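Local coordinates for mRNA transport regulator MTR2 (Candida albicans, PDB 1Q42), which affects mRNA transport from the nucleus to the cytoplasm, adopting an NTF2-like fold and interacting with the export factor Mex67, at residues Phe164-Asn169 with Met186-Thr191; Ser102-Ser107 with Ser124-Phe129. All coordinates share one frame; numbering follows the deposited sequence.

Interaction 1: residues Phe164-Asn169 with Met186-Thr191; sequences FGVDVN and MDYRFT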
loop_
_atom_site.group_PDB
_atom_site.type_symbol
_atom_site.label_atom_id
_atom_site.label_comp_id
_atom_site.label_asym_id
_atom_site.label_seq_id
_atom_site.Cartn_x
_atom_site.Cartn_y
_atom_site.Cartn_z
ATOM N N PHE A 164 -12.527 0.023 -8.537
ATOM C CA PHE A 164 -11.633 1.031 -9.056
ATOM C C PHE A 164 -10.533 0.278 -9.798
ATOM O O PHE A 164 -10.195 -0.829 -9.431
ATOM C CB PHE A 164 -10.897 1.779 -7.941
ATOM C CG PHE A 164 -11.739 2.731 -7.141
ATOM C CD1 PHE A 164 -11.381 4.057 -7.067
ATOM C CD2 PHE A 164 -12.823 2.295 -6.404
ATOM C CE1 PHE A 164 -12.114 4.952 -6.291
ATOM C CE2 PHE A 164 -13.566 3.180 -5.638
ATOM C CZ PHE A 164 -13.200 4.513 -5.579
ATOM N N GLY A 165 -9.936 0.924 -10.790
ATOM C CA GLY A 165 -8.707 0.452 -11.381
ATOM C C GLY A 165 -7.533 1.158 -10.746
ATOM O O GLY A 165 -7.609 2.341 -10.454
ATOM N N VAL A 166 -6.441 0.420 -10.548
ATOM C CA VAL A 166 -5.206 0.956 -9.990
ATOM C C VAL A 166 -3.982 0.497 -10.803
ATOM O O VAL A 166 -3.905 -0.650 -11.224
ATOM C CB VAL A 166 -4.987 0.492 -8.529
ATOM C CG1 VAL A 166 -3.726 1.173 -7.951
ATOM C CG2 VAL A 166 -6.163 0.838 -7.682
ATOM N N ASP A 167 -3.043 1.413 -11.026
ATOM C CA ASP A 167 -1.729 1.078 -11.590
ATOM C C ASP A 167 -0.691 1.512 -10.580
ATOM O O ASP A 167 -0.798 2.601 -10.005
ATOM C CB ASP A 167 -1.493 1.840 -12.903
ATOM C CG ASP A 167 -1.827 1.025 -14.140
ATOM O OD1 ASP A 167 -2.438 -0.064 -14.032
ATOM O OD2 ASP A 167 -1.564 1.452 -15.301
ATOM N N VAL A 168 0.312 0.672 -10.359
ATOM C CA VAL A 168 1.336 0.986 -9.390
ATOM C C VAL A 168 2.695 0.718 -10.032
ATOM O O VAL A 168 2.881 -0.305 -10.687
ATOM C CB VAL A 168 1.197 0.115 -8.121
ATOM C CG1 VAL A 168 2.305 0.429 -7.142
ATOM C CG2 VAL A 168 -0.138 0.312 -7.469
ATOM N N ASN A 169 3.621 1.656 -9.848
ATOM C CA ASN A 169 5.003 1.490 -10.241
ATOM C C ASN A 169 5.878 1.549 -8.985
ATOM O O ASN A 169 5.799 2.484 -8.226
ATOM C CB ASN A 169 5.430 2.597 -11.215
ATOM C CG ASN A 169 4.755 2.481 -12.561
ATOM O OD1 ASN A 169 4.859 1.460 -13.230
ATOM N ND2 ASN A 169 4.060 3.528 -12.961
ATOM N N MET A 186 7.313 4.598 -4.853
ATOM C CA MET A 186 5.966 4.092 -5.130
ATOM C C MET A 186 5.166 5.184 -5.827
ATOM O O MET A 186 5.092 6.323 -5.356
ATOM C CB MET A 186 5.232 3.657 -3.858
ATOM C CG MET A 186 3.757 3.260 -4.097
ATOM S SD MET A 186 2.955 2.693 -2.615
ATOM C CE MET A 186 2.733 4.203 -1.738
ATOM N N ASP A 187 4.594 4.823 -6.971
ATOM C CA ASP A 187 3.682 5.661 -7.719
ATOM C C ASP A 187 2.365 4.869 -7.761
ATOM O O ASP A 187 2.288 3.861 -8.440
ATOM C CB ASP A 187 4.280 5.921 -9.113
ATOM C CG ASP A 187 3.278 6.413 -10.130
ATOM O OD1 ASP A 187 2.301 7.104 -9.779
ATOM O OD2 ASP A 187 3.403 6.155 -11.341
ATOM N N TYR A 188 1.375 5.322 -7.002
ATOM C CA TYR A 188 0.064 4.678 -6.895
ATOM C C TYR A 188 -0.963 5.603 -7.541
ATOM O O TYR A 188 -1.045 6.777 -7.184
ATOM C CB TYR A 188 -0.257 4.459 -5.412
ATOM C CG TYR A 188 -1.525 3.690 -5.114
ATOM C CD1 TYR A 188 -1.487 2.348 -4.749
ATOM C CD2 TYR A 188 -2.764 4.321 -5.128
ATOM C CE1 TYR A 188 -2.652 1.653 -4.461
ATOM C CE2 TYR A 188 -3.927 3.628 -4.854
ATOM C CZ TYR A 188 -3.863 2.296 -4.508
ATOM O OH TYR A 188 -5.032 1.594 -4.237
ATOM N N ARG A 189 -1.734 5.086 -8.491
ATOM C CA ARG A 189 -2.622 5.923 -9.300
ATOM C C ARG A 189 -3.943 5.203 -9.581
ATOM O O ARG A 189 -3.914 4.099 -10.050
ATOM C CB ARG A 189 -1.923 6.235 -10.625
ATOM C CG ARG A 189 -2.530 7.306 -11.463
ATOM C CD ARG A 189 -1.660 7.698 -12.635
ATOM N NE ARG A 189 -0.741 8.770 -12.256
ATOM C CZ ARG A 189 0.593 8.756 -12.380
ATOM N NH1 ARG A 189 1.263 7.726 -12.915
ATOM N NH2 ARG A 189 1.269 9.813 -11.962
ATOM N N PHE A 190 -5.084 5.818 -9.311
ATOM C CA PHE A 190 -6.347 5.287 -9.818
ATOM C C PHE A 190 -6.393 5.527 -11.329
ATOM O O PHE A 190 -6.185 6.656 -11.806
ATOM C CB PHE A 190 -7.574 5.956 -9.153
ATOM C CG PHE A 190 -7.754 5.629 -7.690
ATOM C CD1 PHE A 190 -7.518 4.360 -7.192
ATOM C CD2 PHE A 190 -8.236 6.599 -6.817
ATOM C CE1 PHE A 190 -7.680 4.078 -5.849
ATOM C CE2 PHE A 190 -8.426 6.314 -5.469
ATOM C CZ PHE A 190 -8.145 5.051 -4.989
ATOM N N THR A 191 -6.644 4.460 -12.080
ATOM C CA THR A 191 -6.843 4.548 -13.530
ATOM C C THR A 191 -8.310 4.482 -13.930
ATOM O O THR A 191 -8.653 4.789 -15.085
ATOM C CB THR A 191 -6.101 3.415 -14.212
ATOM O OG1 THR A 191 -6.532 2.158 -13.649
ATOM C CG2 THR A 191 -4.622 3.497 -13.931
HETATM O O HOH W 1 -5.157 -0.190 -14.151
#
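Val166 and Tyr188 meet at the apolar centre of this antiparallel pairing, where CG1 of Val166 sits over one face of the Tyr188 ring, 3.8 Å from CG1 to the ring centroid, in a CH-pi contact displaced toward the rim. With CG1 anti to the backbone N (chi1 -176°), the other methyl of Val166, CG2, turns toward the edge of the Phe190 ring and lies in its plane, 3.8 Å from Phe190 CD1. Phe164 supplies a face contact to the same ring: its CD1 stands over the middle of the Phe190 ring, the two planes inclined at 49°. Val168 follows on the same side of the sheet and places CG2 3.7 Å from Tyr188 CD1. The hydroxyl of Tyr188 is hydrogen-bonded to His103, and Leu40 of helix 29-40 packs on its side chain.

Between these side chains the backbones are joined by paired hydrogen bonds at Asp167-Arg189 and Asn169-Asp187, and Thr191 N adds a bond to Gly165 O, approaching from above the carbonyl plane. On the other face, Asp167, Asn169, Asp187 and Arg189 make a polar surface. Asn169 ND2 donates to Asp187 OD2 over 3.2 Å, nearly straight and within its own amide plane, but it meets Asp187 OD2 on the anti side and well out of the carboxylate plane. Arg189 NH1 forms a salt bridge to the same oxygen, 3.1 Å from Asp187 OD2, its chain bent at chi3 (-89°). Farther along, water 1 links Asp167 OD1 to Thr191 OG1, while Ser124 also binds Asp167 OD1.

The hairpin of this NTF2-like sheet is thus amphipathic: aromatic and valine packing holds one face, and on the other an amide and a guanidinium share one carboxylate oxygen, an arrangement likely to stabilise the negative charge of Asp187.

Interaction 2: residues Ser102-Ser107 with Ser124-Phe129; sequences SHQLTS and SAKVRF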
loop_
_atom_site.group_PDB
_atom_site.type_symbol
_atom_site.label_atom_id
_atom_site.label_comp_id
_atom_site.label_asym_id
_atom_site.label_seq_id
_atom_site.Cartn_x
_atom_site.Cartn_y
_atom_site.Cartn_z
ATOM N N SER A 102 -9.821 -3.634 -0.433
ATOM C CA SER A 102 -9.559 -4.998 -0.882
ATOM C C SER A 102 -9.055 -4.951 -2.334
ATOM O O SER A 102 -9.824 -4.680 -3.262
ATOM C CB SER A 102 -10.820 -5.833 -0.773
ATOM O OG SER A 102 -10.629 -7.140 -1.304
ATOM N N HIS A 103 -7.754 -5.161 -2.505
ATOM C CA HIS A 103 -7.079 -5.166 -3.810
ATOM C C HIS A 103 -7.003 -6.596 -4.345
ATOM O O HIS A 103 -6.805 -7.554 -3.582
ATOM C CB HIS A 103 -5.622 -4.688 -3.688
ATOM C CG HIS A 103 -5.444 -3.218 -3.434
ATOM N ND1 HIS A 103 -5.497 -2.659 -2.170
ATOM C CD2 HIS A 103 -5.166 -2.199 -4.284
ATOM C CE1 HIS A 103 -5.270 -1.356 -2.261
ATOM N NE2 HIS A 103 -5.050 -1.055 -3.532
ATOM N N GLN A 104 -7.158 -6.743 -5.656
ATOM C CA GLN A 104 -6.932 -7.996 -6.349
ATOM C C GLN A 104 -5.880 -7.722 -7.428
ATOM O O GLN A 104 -6.105 -6.921 -8.330
ATOM C CB GLN A 104 -8.246 -8.489 -6.973
ATOM C CG GLN A 104 -8.160 -9.812 -7.690
ATOM C CD GLN A 104 -9.472 -10.207 -8.355
ATOM O OE1 GLN A 104 -10.551 -9.891 -7.851
ATOM N NE2 GLN A 104 -9.379 -10.894 -9.492
ATOM N N LEU A 105 -4.717 -8.347 -7.291
ATOM C CA LEU A 105 -3.650 -8.207 -8.282
ATOM C C LEU A 105 -4.108 -8.848 -9.586
ATOM O O LEU A 105 -4.627 -9.970 -9.564
ATOM C CB LEU A 105 -2.380 -8.870 -7.755
ATOM C CG LEU A 105 -1.133 -8.885 -8.651
ATOM C CD1 LEU A 105 -0.593 -7.507 -8.846
ATOM C CD2 LEU A 105 -0.025 -9.793 -8.053
ATOM N N THR A 106 -3.984 -8.143 -10.717
ATOM C CA THR A 106 -4.415 -8.718 -11.997
ATOM C C THR A 106 -3.340 -8.929 -13.069
ATOM O O THR A 106 -3.517 -9.786 -13.933
ATOM C CB THR A 106 -5.609 -7.947 -12.583
ATOM O OG1 THR A 106 -5.298 -6.548 -12.675
ATOM C CG2 THR A 106 -6.839 -8.083 -11.653
ATOM N N SER A 107 -2.249 -8.170 -13.019
ATOM C CA SER A 107 -1.115 -8.367 -13.925
ATOM C C SER A 107 0.104 -7.653 -13.367
ATOM O O SER A 107 -0.014 -6.698 -12.604
ATOM C CB SER A 107 -1.415 -7.816 -15.332
ATOM O OG SER A 107 -1.721 -6.428 -15.302
ATOM N N SER A 124 -0.895 -3.881 -12.165
ATOM C CA SER A 124 -2.258 -3.392 -12.240
ATOM C C SER A 124 -3.087 -4.235 -11.272
ATOM O O SER A 124 -2.765 -5.386 -11.030
ATOM C CB SER A 124 -2.769 -3.530 -13.671
ATOM O OG SER A 124 -1.942 -2.766 -14.557
ATOM N N ALA A 125 -4.107 -3.632 -10.688
ATOM C CA ALA A 125 -5.036 -4.331 -9.796
ATOM C C ALA A 125 -6.397 -3.688 -9.922
ATOM O O ALA A 125 -6.540 -2.618 -10.553
ATOM C CB ALA A 125 -4.556 -4.260 -8.342
ATOM N N LYS A 126 -7.397 -4.354 -9.360
ATOM C CA LYS A 126 -8.660 -3.699 -9.024
ATOM C C LYS A 126 -8.778 -3.597 -7.517
ATOM O O LYS A 126 -8.269 -4.438 -6.791
ATOM C CB LYS A 126 -9.876 -4.382 -9.614
ATOM C CG LYS A 126 -9.991 -5.859 -9.450
ATOM C CD LYS A 126 -10.961 -6.422 -10.507
ATOM C CE LYS A 126 -11.137 -7.912 -10.323
ATOM N NZ LYS A 126 -12.327 -8.437 -11.031
ATOM N N VAL A 127 -9.398 -2.525 -7.060
ATOM C CA VAL A 127 -9.572 -2.292 -5.631
ATOM C C VAL A 127 -10.977 -1.804 -5.371
ATOM O O VAL A 127 -11.530 -1.048 -6.155
ATOM C CB VAL A 127 -8.502 -1.309 -5.059
ATOM C CG1 VAL A 127 -8.651 0.095 -5.607
ATOM C CG2 VAL A 127 -8.562 -1.232 -3.537
ATOM N N ARG A 128 -11.557 -2.253 -4.265
ATOM C CA ARG A 128 -12.812 -1.706 -3.799
ATOM C C ARG A 128 -12.730 -1.373 -2.323
ATOM O O ARG A 128 -11.793 -1.790 -1.624
ATOM C CB ARG A 128 -13.974 -2.643 -4.086
ATOM C CG ARG A 128 -13.809 -4.060 -3.654
ATOM C CD ARG A 128 -14.852 -4.936 -4.335
ATOM N NE ARG A 128 -14.798 -6.312 -3.877
ATOM C CZ ARG A 128 -15.567 -7.284 -4.359
ATOM N NH1 ARG A 128 -16.440 -7.043 -5.334
ATOM N NH2 ARG A 128 -15.438 -8.515 -3.883
ATOM N N PHE A 129 -13.711 -0.605 -1.868
ATOM C CA PHE A 129 -13.690 -0.036 -0.521
ATOM C C PHE A 129 -14.985 -0.261 0.222
ATOM O O PHE A 129 -16.065 -0.344 -0.373
ATOM C CB PHE A 129 -13.407 1.471 -0.568
ATOM C CG PHE A 129 -12.090 1.818 -1.172
ATOM C CD1 PHE A 129 -10.964 1.980 -0.362
ATOM C CD2 PHE A 129 -11.969 2.027 -2.547
ATOM C CE1 PHE A 129 -9.751 2.303 -0.926
ATOM C CE2 PHE A 129 -10.760 2.348 -3.108
ATOM C CZ PHE A 129 -9.644 2.496 -2.288
HETATM O O HOH W 2 -13.093 -7.917 -1.919
HETATM O O HOH W 3 -13.172 -11.040 -9.591
#
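A classic beta bulge interrupts the pairing where Thr106 and Ser107 both face Ser124, shifting the register by one residue. Ser124 O receives a hydrogen bond from Thr106 N at 3.0 Å and a weak one from Ser107 N at 3.5 Å. Thr106 OG1 lies close to the same oxygen as well, placed there by a chi1 of 54° that sets it between the backbone N and the carbonyl carbon. In return, Ser124 N donates to Ser107 O, while the Ser124 hydroxyl is bonded to Asp167.

Before the bulge the strands pair regularly, with reciprocal backbone bonds at Gln104-Lys126 and Ser102-Arg128. They belong to the hairpin of strands 101-113 and 118-129 in the NTF2-like sheet, 101-113 being an outermost strand within this chain; His103 and Leu105 pack against helix 29-40. His103 and Val127 lie side by side and point the same way. CG2 of Val127 is poised almost exactly over the imidazole centre, 3.4 Å from CG2 to the centroid of the His103 ring and 5° off its normal, making a close CH-pi contact. Both ring nitrogens have hydrogen-bond partners, ND1 in Asp41 and NE2 in Tyr188, which fix the rotation of the ring beneath the methyl.

The face carrying Ser102, Gln104, Lys126 and Arg128 is polar, and two waters bridge its side chains. The extended chains of Gln104 and Lys126 run alongside each other, with Lys126 CE 3.2 Å from Gln104 OE1. Water 3 accepts from Lys126 NZ at 3.1 Å and gives a weak bond to Gln104 OE1. Water 2 joins Ser102 OG to Arg128 NE, lying in the guanidinium plane at its edge. Lys126 also makes a cation-pi contact with Trp163.

The chemistry of the two faces therefore differs: the imidazole is held by hydrogen bonds at both nitrogens and packed on one face by a methyl group, whereas the long charged chains are coupled to their neighbours partly through water.

Overall arrangement
From the N terminus, helices and short strands precede strand 101-113, from which the chain returns along strand 118-129, so that interaction 2 closes one beta hairpin. It then continues to strand 164-173 and back along strand 183-192, where interaction 1 closes a second hairpin. The two closures follow in series, neither nested nor crossed. Strands 118-129 and 164-173 are neighbours in the mixed sheet, which joins the hairpins: Phe164 N lies 2.8 Å from Val127 O, a probable hydrogen bond, and Val166 packs on Val127. A second tie, between Tyr188 and His103, spans from strand 183-192 to the edge strand 101-113 on the face covered by helix 29-40.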